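Local coordinates for protein ribulose bisphosphate carboxylase (Pyrococcus horikoshii, PDB 2D69) that probably catalyses the addition of CO2 and water to ribulose 1,5-bisphosphate, giving two molecules of 3-phosphoglycerate, in archaeal AMP degradation, at residues G142-M147 with P342-A347; I182-D187 with G246-I251; M240-G245 with L271-H276. All blocks are in the same frame, centred on the assembly; numbering follows the deposited sequence.

Contact 1. Residues G142-M147 with P342-A347; sequences GIREFM and PVFPVA
I143 has CG2 anti to its backbone N and CG1 beside it (chi1 -75°), and CG2 is the branch that meets F344. R144 has CG beside its N, and its chain runs extended from CG to NE, which carries the guanidinium out to the same ring. I143 CG2 meets F344 CE1 at 3.7 Å, approaching the ring obliquely. I143 CB lies at the ring edge, in its plane, 4.0 Å from F344 CE1. I143 CD1 touches farther back, at 4.0 Å from F344 CD1. Helix 139-147 thus lies against the start of strand 344-348, at the N-terminal end of the alpha/beta barrel strands. Here F344 is the first residue of the strand, and its CB is directed toward the helix. R144 meets the ring at CZ and CE2. F344 CZ stands 3.9 Å above one face of the guanidinium, offset toward its rim, and the two planes are 67° apart. R144 NH2 comes in near the ring plane, 4.0 Å from F344 CE2, so the ring presents its edge to the guanidinium and the pair is not a flat stack. R144 NH2 forms a salt bridge with D366, and NH1 bonds to the carbonyls of V149 and R152, which probably holds the guanidinium's rotation.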
ATOM      1  N   GLY A 142      -1.109 -35.989   2.448  1.00 15.64           N
ATOM      2  CA  GLY A 142      -1.161 -34.734   3.186  1.00 16.17           C
ATOM      3  C   GLY A 142      -2.349 -34.638   4.128  1.00 15.01           C
ATOM      4  O   GLY A 142      -2.207 -34.211   5.279  1.00 15.19           O
ATOM      5  N   ILE A 143      -3.522 -35.038   3.635  1.00 14.87           N
ATOM      6  CA  ILE A 143      -4.733 -35.030   4.429  1.00 14.17           C
ATOM      7  C   ILE A 143      -4.598 -36.038   5.511  1.00 13.87           C
ATOM      8  O   ILE A 143      -4.908 -35.753   6.669  1.00 14.51           O
ATOM      9  CB  ILE A 143      -5.969 -35.294   3.547  1.00 14.78           C
ATOM     10  CG1 ILE A 143      -6.310 -34.029   2.728  1.00 16.61           C
ATOM     11  CG2 ILE A 143      -7.204 -35.738   4.383  1.00 15.37           C
ATOM     12  CD1 ILE A 143      -7.115 -34.320   1.505  1.00 18.69           C
ATOM     13  N   ARG A 144      -4.111 -37.227   5.187  1.00 14.58           N
ATOM     14  CA  ARG A 144      -3.975 -38.230   6.257  1.00 14.11           C
ATOM     15  C   ARG A 144      -3.098 -37.722   7.360  1.00 14.99           C
ATOM     16  O   ARG A 144      -3.352 -37.998   8.546  1.00 14.62           O
ATOM     17  CB  ARG A 144      -3.429 -39.551   5.728  1.00 15.12           C
ATOM     18  CG  ARG A 144      -4.439 -40.407   4.966  1.00 11.68           C
ATOM     19  CD  ARG A 144      -3.987 -41.865   4.788  1.00 13.61           C
ATOM     20  NE  ARG A 144      -5.019 -42.661   4.170  1.00 12.51           N
ATOM     21  CZ  ARG A 144      -6.115 -43.082   4.764  1.00 13.71           C
ATOM     22  NH1 ARG A 144      -6.366 -42.818   6.037  1.00 11.72           N
ATOM     23  NH2 ARG A 144      -6.990 -43.768   4.085  1.00 14.16           N
ATOM     24  N   GLU A 145      -2.043 -36.998   6.981  1.00 15.37           N
ATOM     25  CA  GLU A 145      -1.111 -36.430   7.962  1.00 15.92           C
ATOM     26  C   GLU A 145      -1.747 -35.371   8.885  1.00 15.37           C
ATOM     27  O   GLU A 145      -1.590 -35.430  10.128  1.00 14.36           O
ATOM     28  CB  GLU A 145       0.097 -35.848   7.261  1.00 17.34           C
ATOM     29  CG  GLU A 145       1.104 -35.166   8.168  1.00 21.02           C
ATOM     30  CD  GLU A 145       2.303 -34.565   7.413  1.00 28.23           C
ATOM     31  OE1 GLU A 145       2.117 -33.812   6.408  1.00 30.52           O
ATOM     32  OE2 GLU A 145       3.440 -34.807   7.865  1.00 29.86           O
ATOM     33  N   PHE A 146      -2.484 -34.425   8.329  1.00 14.61           N
ATOM     34  CA  PHE A 146      -3.048 -33.347   9.170  1.00 14.59           C
ATOM     35  C   PHE A 146      -4.299 -33.784   9.899  1.00 14.54           C
ATOM     36  O   PHE A 146      -4.650 -33.214  10.926  1.00 14.66           O
ATOM     37  CB  PHE A 146      -3.151 -31.979   8.405  1.00 13.21           C
ATOM     38  CG  PHE A 146      -4.274 -31.842   7.432  1.00 13.93           C
ATOM     39  CD1 PHE A 146      -3.998 -31.521   6.091  1.00 11.75           C
ATOM     40  CD2 PHE A 146      -5.589 -31.921   7.843  1.00 14.41           C
ATOM     41  CE1 PHE A 146      -5.031 -31.325   5.161  1.00 14.24           C
ATOM     42  CE2 PHE A 146      -6.637 -31.761   6.930  1.00 14.84           C
ATOM     43  CZ  PHE A 146      -6.359 -31.454   5.572  1.00 16.12           C
ATOM     44  N   MET A 147      -4.940 -34.847   9.414  1.00 15.39           N
ATOM     45  CA  MET A 147      -6.127 -35.384  10.093  1.00 15.64           C
ATOM     46  C   MET A 147      -5.717 -36.409  11.159  1.00 15.42           C
ATOM     47  O   MET A 147      -6.515 -36.791  12.022  1.00 15.46           O
ATOM     48  CB  MET A 147      -7.046 -36.027   9.076  1.00 15.11           C
ATOM     49  CG  MET A 147      -7.823 -35.052   8.149  1.00 15.47           C
ATOM     50  SD  MET A 147      -8.743 -33.823   9.085  1.00 15.48           S
ATOM     51  CE  MET A 147      -9.975 -34.808  10.026  1.00 19.04           C
ATOM     52  N   PRO A 342      -1.706 -38.044  -5.343  1.00 15.35           N
ATOM     53  CA  PRO A 342      -3.025 -38.714  -5.477  1.00 15.86           C
ATOM     54  C   PRO A 342      -4.144 -37.982  -4.701  1.00 15.09           C
ATOM     55  O   PRO A 342      -3.898 -37.323  -3.705  1.00 14.91           O
ATOM     56  CB  PRO A 342      -2.777 -40.125  -4.912  1.00 16.28           C
ATOM     57  CG  PRO A 342      -1.626 -39.958  -3.906  1.00 17.26           C
ATOM     58  CD  PRO A 342      -0.781 -38.799  -4.485  1.00 15.47           C
ATOM     59  N   VAL A 343      -5.354 -38.116  -5.201  1.00 14.69           N
ATOM     60  CA  VAL A 343      -6.590 -37.472  -4.743  1.00 14.04           C
ATOM     61  C   VAL A 343      -7.536 -38.486  -4.133  1.00 13.96           C
ATOM     62  O   VAL A 343      -7.771 -39.565  -4.706  1.00 15.72           O
ATOM     63  CB  VAL A 343      -7.286 -36.825  -5.970  1.00 14.10           C
ATOM     64  CG1 VAL A 343      -8.712 -36.328  -5.651  1.00 13.89           C
ATOM     65  CG2 VAL A 343      -6.380 -35.714  -6.590  1.00 15.72           C
ATOM     66  N   PHE A 344      -8.089 -38.184  -2.959  1.00 14.79           N
ATOM     67  CA  PHE A 344      -9.150 -39.002  -2.366  1.00 13.61           C
ATOM     68  C   PHE A 344     -10.414 -39.017  -3.198  1.00 13.83           C
ATOM     69  O   PHE A 344     -11.004 -37.970  -3.423  1.00 13.40           O
ATOM     70  CB  PHE A 344      -9.592 -38.449  -1.063  1.00 14.04           C
ATOM     71  CG  PHE A 344      -8.856 -39.005   0.135  1.00 13.56           C
ATOM     72  CD1 PHE A 344      -8.163 -38.158   0.974  1.00 14.19           C
ATOM     73  CD2 PHE A 344      -8.956 -40.349   0.476  1.00 15.38           C
ATOM     74  CE1 PHE A 344      -7.508 -38.642   2.104  1.00 14.05           C
ATOM     75  CE2 PHE A 344      -8.292 -40.847   1.628  1.00 13.61           C
ATOM     76  CZ  PHE A 344      -7.579 -39.985   2.428  1.00 15.39           C
ATOM     77  N   PRO A 345     -10.887 -40.186  -3.589  1.00 13.81           N
ATOM     78  CA  PRO A 345     -12.284 -40.290  -4.058  1.00 14.58           C
ATOM     79  C   PRO A 345     -13.213 -40.108  -2.861  1.00 15.13           C
ATOM     80  O   PRO A 345     -12.862 -40.560  -1.759  1.00 14.76           O
ATOM     81  CB  PRO A 345     -12.391 -41.709  -4.595  1.00 13.44           C
ATOM     82  CG  PRO A 345     -11.038 -42.229  -4.657  1.00 14.36           C
ATOM     83  CD  PRO A 345     -10.218 -41.497  -3.590  1.00 14.28           C
ATOM     84  N   VAL A 346     -14.314 -39.392  -3.070  1.00 15.95           N
ATOM     85  CA  VAL A 346     -15.318 -39.133  -2.076  1.00 16.69           C
ATOM     86  C   VAL A 346     -16.512 -39.970  -2.496  1.00 17.56           C
ATOM     87  O   VAL A 346     -17.075 -39.802  -3.607  1.00 16.38           O
ATOM     88  CB  VAL A 346     -15.763 -37.657  -2.014  1.00 17.76           C
ATOM     89  CG1 VAL A 346     -16.921 -37.491  -0.973  1.00 18.12           C
ATOM     90  CG2 VAL A 346     -14.569 -36.663  -1.751  1.00 17.47           C
ATOM     91  N   ALA A 347     -16.857 -40.926  -1.650  1.00 16.66           N
ATOM     92  CA  ALA A 347     -18.002 -41.801  -1.903  1.00 17.80           C
ATOM     93  C   ALA A 347     -19.239 -41.314  -1.141  1.00 18.58           C
ATOM     94  O   ALA A 347     -19.165 -41.050   0.075  1.00 17.08           O
ATOM     95  CB  ALA A 347     -17.649 -43.245  -1.527  1.00 17.49           C
TER

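Contact 2. Residues I182-D187 with G246-I251; sequences IDLLKD and GQYVMI
Inside the alpha/beta barrel of the catalytic domain, L184 and K186 of strand 184-186, with the adjoining D187, meet Y248 and M250 of strand 248-252. Strand 222-224 runs between them in the barrel wall; side chains make the contact across it, without backbone hydrogen bonds. L184 CD2 reaches Y248 CE1 at 3.6 Å, approaching the ring obliquely. L184 CD1 lies near the Y248 hydroxyl, which bonds to Q309. Farther along the strands, M250 has CG anti to its backbone N (chi1 158°) and stretches out to D187. Its CE comes to 3.2 Å and its SD to 3.3 Å from D187 O. Both are close contacts, not hydrogen bonds. The oxygen accepts a hydrogen bond from K186 NZ at 3.1 Å, with the donor tilted 33° from the carbonyl plane. A bend at chi4 brings the amine there, 3.9 Å from M250 SD. With an alanine in place of K186, D187 O is likely to lose this donor, a gap to open beside the M250 thioether, and the carbamate to lose its carrier. K186 is unmodified here; in activated Rubisco the equivalent lysine carries a carbamate that binds magnesium. H278 and H311 lie close to it, as expected of the Rubisco active site within a TIM barrel.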
ATOM      1  N   ILE A 182     -17.629 -38.501  13.619  1.00 13.51           N
ATOM      2  CA  ILE A 182     -17.457 -38.089  12.235  1.00 14.11           C
ATOM      3  C   ILE A 182     -16.184 -37.239  12.118  1.00 13.75           C
ATOM      4  O   ILE A 182     -15.870 -36.406  13.004  1.00 14.03           O
ATOM      5  CB  ILE A 182     -18.698 -37.297  11.677  1.00 14.65           C
ATOM      6  CG1 ILE A 182     -19.881 -38.208  11.560  1.00 17.73           C
ATOM      7  CG2 ILE A 182     -18.454 -36.797  10.260  1.00 17.79           C
ATOM      8  CD1 ILE A 182     -19.664 -39.387  10.572  1.00 19.12           C
ATOM      9  N   ASP A 183     -15.456 -37.430  11.031  1.00 12.47           N
ATOM     10  CA  ASP A 183     -14.226 -36.684  10.876  1.00 13.18           C
ATOM     11  C   ASP A 183     -14.513 -35.291  10.319  1.00 13.67           C
ATOM     12  O   ASP A 183     -14.000 -34.296  10.845  1.00 13.40           O
ATOM     13  CB  ASP A 183     -13.217 -37.411  10.000  1.00 13.64           C
ATOM     14  CG  ASP A 183     -12.886 -38.780  10.507  1.00 15.64           C
ATOM     15  OD1 ASP A 183     -12.316 -38.853  11.613  1.00 12.78           O
ATOM     16  OD2 ASP A 183     -13.154 -39.830   9.870  1.00 12.97           O
ATOM     17  N   LEU A 184     -15.373 -35.244   9.292  1.00 13.71           N
ATOM     18  CA  LEU A 184     -15.579 -34.090   8.471  1.00 13.28           C
ATOM     19  C   LEU A 184     -17.048 -33.651   8.398  1.00 14.10           C
ATOM     20  O   LEU A 184     -17.910 -34.376   7.903  1.00 15.29           O
ATOM     21  CB  LEU A 184     -15.082 -34.448   7.085  1.00 13.37           C
ATOM     22  CG  LEU A 184     -13.614 -34.822   6.930  1.00 12.44           C
ATOM     23  CD1 LEU A 184     -13.364 -35.223   5.493  1.00 14.48           C
ATOM     24  CD2 LEU A 184     -12.721 -33.670   7.356  1.00 12.91           C
ATOM     25  N   LEU A 185     -17.366 -32.476   8.947  1.00 14.24           N
ATOM     26  CA  LEU A 185     -18.649 -31.863   8.740  1.00 13.12           C
ATOM     27  C   LEU A 185     -18.620 -31.373   7.333  1.00 13.29           C
ATOM     28  O   LEU A 185     -17.578 -30.904   6.871  1.00 12.09           O
ATOM     29  CB  LEU A 185     -18.818 -30.700   9.689  1.00 13.71           C
ATOM     30  CG  LEU A 185     -20.130 -29.906   9.547  1.00 14.13           C
ATOM     31  CD1 LEU A 185     -21.363 -30.752   9.897  1.00 13.77           C
ATOM     32  CD2 LEU A 185     -20.048 -28.662  10.388  1.00 17.37           C
ATOM     33  N   LYS A 186     -19.731 -31.463   6.616  1.00 13.93           N
ATOM     34  CA  LYS A 186     -19.753 -31.031   5.237  1.00 14.24           C
ATOM     35  C   LYS A 186     -20.977 -30.173   4.975  1.00 13.74           C
ATOM     36  O   LYS A 186     -22.090 -30.576   5.254  1.00 15.60           O
ATOM     37  CB  LYS A 186     -19.683 -32.233   4.279  1.00 14.54           C
ATOM     38  CG  LYS A 186     -19.682 -31.919   2.791  1.00 16.78           C
ATOM     39  CD  LYS A 186     -19.541 -33.162   1.867  1.00 18.06           C
ATOM     40  CE  LYS A 186     -20.053 -32.834   0.415  1.00 25.55           C
ATOM     41  NZ  LYS A 186     -21.248 -31.828   0.255  1.00 28.35           N
ATOM     42  N   ASP A 187     -20.775 -28.999   4.404  1.00 12.93           N
ATOM     43  CA  ASP A 187     -21.895 -28.183   3.943  1.00 13.65           C
ATOM     44  C   ASP A 187     -22.451 -28.751   2.656  1.00 14.70           C
ATOM     45  O   ASP A 187     -21.682 -29.208   1.813  1.00 14.39           O
ATOM     46  CB  ASP A 187     -21.442 -26.770   3.572  1.00 13.59           C
ATOM     47  CG  ASP A 187     -21.156 -25.889   4.767  1.00 13.22           C
ATOM     48  OD1 ASP A 187     -21.531 -26.205   5.927  1.00 15.04           O
ATOM     49  OD2 ASP A 187     -20.534 -24.817   4.595  1.00 13.70           O
ATOM     50  N   GLY A 246      -8.859 -23.296   9.976  1.00 14.02           N
ATOM     51  CA  GLY A 246      -9.306 -24.369   9.109  1.00 14.33           C
ATOM     52  C   GLY A 246      -8.258 -24.814   8.126  1.00 14.17           C
ATOM     53  O   GLY A 246      -7.417 -24.008   7.683  1.00 14.06           O
ATOM     54  N   GLN A 247      -8.315 -26.087   7.740  1.00 14.19           N
ATOM     55  CA  GLN A 247      -7.423 -26.618   6.715  1.00 14.36           C
ATOM     56  C   GLN A 247      -8.106 -27.124   5.475  1.00 13.49           C
ATOM     57  O   GLN A 247      -7.442 -27.711   4.629  1.00 13.56           O
ATOM     58  CB  GLN A 247      -6.488 -27.708   7.277  1.00 14.60           C
ATOM     59  CG  GLN A 247      -5.649 -27.221   8.460  1.00 15.84           C
ATOM     60  CD  GLN A 247      -4.621 -28.242   9.039  1.00 19.59           C
ATOM     61  OE1 GLN A 247      -4.947 -28.979   9.980  1.00 18.69           O
ATOM     62  NE2 GLN A 247      -3.369 -28.210   8.538  1.00 13.80           N
ATOM     63  N   TYR A 248      -9.417 -26.916   5.351  1.00 13.83           N
ATOM     64  CA  TYR A 248     -10.195 -27.328   4.176  1.00 13.11           C
ATOM     65  C   TYR A 248     -11.205 -26.265   3.714  1.00 12.58           C
ATOM     66  O   TYR A 248     -11.809 -25.582   4.508  1.00 13.45           O
ATOM     67  CB  TYR A 248     -11.049 -28.543   4.558  1.00 12.55           C
ATOM     68  CG  TYR A 248     -10.581 -29.988   4.396  1.00 12.39           C
ATOM     69  CD1 TYR A 248     -10.383 -30.821   5.535  1.00 11.66           C
ATOM     70  CD2 TYR A 248     -10.499 -30.570   3.174  1.00 12.52           C
ATOM     71  CE1 TYR A 248     -10.137 -32.179   5.392  1.00 12.65           C
ATOM     72  CE2 TYR A 248     -10.198 -31.920   3.024  1.00 13.62           C
ATOM     73  CZ  TYR A 248     -10.031 -32.721   4.139  1.00 11.52           C
ATOM     74  OH  TYR A 248      -9.794 -34.047   3.961  1.00 13.43           O
ATOM     75  N   VAL A 249     -11.375 -26.137   2.407  1.00 12.35           N
ATOM     76  CA  VAL A 249     -12.535 -25.474   1.826  1.00 12.53           C
ATOM     77  C   VAL A 249     -13.138 -26.399   0.804  1.00 13.77           C
ATOM     78  O   VAL A 249     -12.431 -27.195   0.162  1.00 14.20           O
ATOM     79  CB  VAL A 249     -12.155 -24.102   1.199  1.00 11.94           C
ATOM     80  CG1 VAL A 249     -11.581 -23.218   2.250  1.00 12.84           C
ATOM     81  CG2 VAL A 249     -11.112 -24.238   0.083  1.00  9.68           C
ATOM     82  N   MET A 250     -14.450 -26.238   0.602  1.00 12.84           N
ATOM     83  CA  MET A 250     -15.203 -26.962  -0.362  1.00 13.71           C
ATOM     84  C   MET A 250     -15.592 -25.984  -1.468  1.00 13.13           C
ATOM     85  O   MET A 250     -16.006 -24.848  -1.203  1.00 13.80           O
ATOM     86  CB  MET A 250     -16.467 -27.533   0.277  1.00 13.47           C
ATOM     87  CG  MET A 250     -17.609 -27.859  -0.757  1.00 18.33           C
ATOM     88  SD  MET A 250     -18.953 -28.709   0.120  1.00 24.47           S
ATOM     89  CE  MET A 250     -20.236 -28.216  -0.875  1.00 20.11           C
ATOM     90  N   ILE A 251     -15.424 -26.415  -2.691  1.00 13.12           N
ATOM     91  CA  ILE A 251     -15.804 -25.608  -3.833  1.00 14.01           C
ATOM     92  C   ILE A 251     -16.666 -26.480  -4.740  1.00 15.06           C
ATOM     93  O   ILE A 251     -16.297 -27.602  -5.029  1.00 16.95           O
ATOM     94  CB  ILE A 251     -14.562 -25.105  -4.582  1.00 13.52           C
ATOM     95  CG1 ILE A 251     -13.656 -24.245  -3.674  1.00 16.32           C
ATOM     96  CG2 ILE A 251     -14.955 -24.266  -5.781  1.00 16.85           C
ATOM     97  CD1 ILE A 251     -12.347 -23.801  -4.330  1.00 19.00           C
TER

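Contact 3. Residues M240-G245 with L271-H276; sequences MVANEG and LGLAIH
A242 O accepts a hydrogen bond from G245 N at 3.0 Å, closing the last turn of helix 231-244, while the methyl of A242 faces L271 and L273. G245 then leaves the helix with positive phi (104°), in a Schellman motif. A side chain at that position would press against the carbonyl O of E244. G245 O is bound by R210, on the adjoining helix 199-217. A242 CB meets L271 CB at 3.9 Å and lies equally near L271 O, also at 3.9 Å. The small methyl lets the backbones come close: the CA atoms of A242 and L271 are 6.1 Å apart. L271 ends helix 258-271, and G272 turns the chain with positive phi toward strand 274-278. The contact therefore joins the C-terminal ends of helices 231-244 and 258-271, which pack outside the alpha/beta barrel, next to the lead-in to strand 274-278. L273 belongs to that lead-in. Its CG sits beside the backbone N (chi1 -64°), and its CD2 reaches back to the helix, 4.2 Å from A242 CB. V241 holds CG1 anti to its N (chi1 171°) and brings it to L273 CD2, also at 4.2 Å. The two side chains cross at a slant. Both V241 and L273 also touch V249 on strand 248-252.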
ATOM      1  N   MET A 240     -10.896 -16.224   5.488  1.00 12.47           N
ATOM      2  CA  MET A 240     -11.566 -16.336   6.805  1.00 14.13           C
ATOM      3  C   MET A 240     -11.445 -17.728   7.427  1.00 13.34           C
ATOM      4  O   MET A 240     -11.196 -17.866   8.630  1.00 14.15           O
ATOM      5  CB  MET A 240     -13.027 -15.939   6.749  1.00 13.43           C
ATOM      6  CG  MET A 240     -13.308 -14.474   6.404  1.00 17.43           C
ATOM      7  SD  MET A 240     -15.083 -14.483   5.909  1.00 19.84           S
ATOM      8  CE  MET A 240     -15.257 -12.852   5.049  1.00 19.56           C
ATOM      9  N   VAL A 241     -11.536 -18.755   6.585  1.00 12.70           N
ATOM     10  CA  VAL A 241     -11.412 -20.131   7.059  1.00 13.45           C
ATOM     11  C   VAL A 241      -9.996 -20.336   7.621  1.00 12.38           C
ATOM     12  O   VAL A 241      -9.834 -20.730   8.787  1.00 16.13           O
ATOM     13  CB  VAL A 241     -11.799 -21.144   5.897  1.00 12.56           C
ATOM     14  CG1 VAL A 241     -11.458 -22.621   6.331  1.00 12.61           C
ATOM     15  CG2 VAL A 241     -13.271 -21.038   5.591  1.00 12.53           C
ATOM     16  N   ALA A 242      -8.964 -19.977   6.852  1.00 14.05           N
ATOM     17  CA  ALA A 242      -7.537 -20.169   7.240  1.00 14.38           C
ATOM     18  C   ALA A 242      -7.252 -19.401   8.521  1.00 15.04           C
ATOM     19  O   ALA A 242      -6.588 -19.888   9.456  1.00 15.33           O
ATOM     20  CB  ALA A 242      -6.624 -19.697   6.146  1.00 15.99           C
ATOM     21  N   ASN A 243      -7.802 -18.199   8.585  1.00 15.15           N
ATOM     22  CA  ASN A 243      -7.657 -17.359   9.750  1.00 16.76           C
ATOM     23  C   ASN A 243      -8.211 -17.936  11.008  1.00 14.96           C
ATOM     24  O   ASN A 243      -7.689 -17.706  12.087  1.00 15.72           O
ATOM     25  CB  ASN A 243      -8.358 -16.029   9.518  1.00 18.10           C
ATOM     26  CG  ASN A 243      -7.454 -14.954   9.708  1.00 25.77           C
ATOM     27  OD1 ASN A 243      -6.764 -14.558   8.715  1.00 36.45           O
ATOM     28  ND2 ASN A 243      -7.270 -14.527  11.001  1.00 22.49           N
ATOM     29  N   GLU A 244      -9.271 -18.699  10.868  1.00 14.67           N
ATOM     30  CA  GLU A 244      -9.887 -19.355  11.998  1.00 15.57           C
ATOM     31  C   GLU A 244      -9.231 -20.688  12.367  1.00 15.49           C
ATOM     32  O   GLU A 244      -9.600 -21.280  13.369  1.00 15.99           O
ATOM     33  CB  GLU A 244     -11.404 -19.483  11.764  1.00 15.90           C
ATOM     34  CG  GLU A 244     -12.267 -19.323  13.009  1.00 19.63           C
ATOM     35  CD  GLU A 244     -12.216 -17.938  13.647  1.00 21.33           C
ATOM     36  OE1 GLU A 244     -12.024 -16.944  12.956  1.00 21.73           O
ATOM     37  OE2 GLU A 244     -12.383 -17.851  14.864  1.00 28.79           O
ATOM     38  N   GLY A 245      -8.244 -21.139  11.603  1.00 14.57           N
ATOM     39  CA  GLY A 245      -7.598 -22.411  11.877  1.00 15.12           C
ATOM     40  C   GLY A 245      -8.016 -23.542  10.952  1.00 15.41           C
ATOM     41  O   GLY A 245      -7.590 -24.658  11.150  1.00 17.29           O
ATOM     42  N   LEU A 271      -2.538 -20.268   1.648  1.00 18.24           N
ATOM     43  CA  LEU A 271      -3.196 -20.333   2.948  1.00 17.16           C
ATOM     44  C   LEU A 271      -3.142 -21.704   3.624  1.00 17.96           C
ATOM     45  O   LEU A 271      -3.665 -21.862   4.699  1.00 16.48           O
ATOM     46  CB  LEU A 271      -4.650 -19.906   2.794  1.00 18.16           C
ATOM     47  CG  LEU A 271      -4.941 -18.503   2.260  1.00 17.09           C
ATOM     48  CD1 LEU A 271      -6.384 -18.336   2.034  1.00 19.36           C
ATOM     49  CD2 LEU A 271      -4.462 -17.441   3.255  1.00 17.45           C
ATOM     50  N   GLY A 272      -2.524 -22.696   3.000  1.00 16.94           N
ATOM     51  CA  GLY A 272      -2.513 -24.049   3.552  1.00 17.06           C
ATOM     52  C   GLY A 272      -3.842 -24.804   3.613  1.00 16.42           C
ATOM     53  O   GLY A 272      -4.118 -25.520   4.568  1.00 17.54           O
ATOM     54  N   LEU A 273      -4.688 -24.613   2.601  1.00 15.61           N
ATOM     55  CA  LEU A 273      -6.002 -25.205   2.580  1.00 14.70           C
ATOM     56  C   LEU A 273      -6.084 -26.358   1.557  1.00 15.07           C
ATOM     57  O   LEU A 273      -5.708 -26.161   0.392  1.00 14.66           O
ATOM     58  CB  LEU A 273      -6.999 -24.104   2.174  1.00 14.48           C
ATOM     59  CG  LEU A 273      -7.145 -22.915   3.133  1.00 15.74           C
ATOM     60  CD1 LEU A 273      -7.989 -21.826   2.504  1.00 15.09           C
ATOM     61  CD2 LEU A 273      -7.791 -23.370   4.447  1.00 16.38           C
ATOM     62  N   ALA A 274      -6.601 -27.522   1.987  1.00 14.41           N
ATOM     63  CA  ALA A 274      -7.012 -28.592   1.057  1.00 14.30           C
ATOM     64  C   ALA A 274      -8.350 -28.216   0.422  1.00 14.02           C
ATOM     65  O   ALA A 274      -9.168 -27.558   1.063  1.00 14.41           O
ATOM     66  CB  ALA A 274      -7.131 -29.858   1.760  1.00 14.01           C
ATOM     67  N   ILE A 275      -8.548 -28.629  -0.819  1.00 14.22           N
ATOM     68  CA  ILE A 275      -9.759 -28.369  -1.585  1.00 15.19           C
ATOM     69  C   ILE A 275     -10.575 -29.664  -1.724  1.00 15.36           C
ATOM     70  O   ILE A 275     -10.079 -30.705  -2.145  1.00 12.76           O
ATOM     71  CB  ILE A 275      -9.458 -27.819  -2.974  1.00 14.86           C
ATOM     72  CG1 ILE A 275      -8.739 -26.464  -2.908  1.00 15.30           C
ATOM     73  CG2 ILE A 275     -10.726 -27.615  -3.772  1.00 17.82           C
ATOM     74  CD1 ILE A 275      -8.195 -25.978  -4.224  1.00 13.44           C
ATOM     75  N   HIS A 276     -11.820 -29.577  -1.300  1.00 16.00           N
ATOM     76  CA  HIS A 276     -12.806 -30.596  -1.508  1.00 16.33           C
ATOM     77  C   HIS A 276     -13.673 -30.118  -2.668  1.00 16.55           C
ATOM     78  O   HIS A 276     -14.308 -29.082  -2.592  1.00 15.33           O
ATOM     79  CB  HIS A 276     -13.662 -30.804  -0.265  1.00 17.45           C
ATOM     80  CG  HIS A 276     -14.759 -31.798  -0.482  1.00 16.60           C
ATOM     81  ND1 HIS A 276     -14.660 -33.110  -0.081  1.00 17.66           N
ATOM     82  CD2 HIS A 276     -15.952 -31.678  -1.111  1.00 16.34           C
ATOM     83  CE1 HIS A 276     -15.765 -33.751  -0.437  1.00 23.52           C
ATOM     84  NE2 HIS A 276     -16.552 -32.911  -1.091  1.00 16.96           N
TER

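How the contacts relate
All three contacts reach the same eight-stranded parallel sheet. Contacts 2 and 3 are nested inside the loop closed by contact 1, and their segments alternate. Strands 248-252 and 274-278 are neighbours, with Q247 O 2.8 Å from A274 N and V249 O 2.9 Å from H276 N, both probable hydrogen bonds. Contact 1 meets contact 2 through the F146 ring, whose CE2 is 3.8 Å from Y248 CE1 in an edge-to-face pair. V346 CG2 lies 3.4 Å from H276 CE1, joining contacts 1 and 3. Contact 2 holds K186, the predicted carbamate lysine of the magnesium site; contact 3 lies away from it. The R144 side chain is about 6 Å from a bound sulfate, probably from the crystallisation liquor.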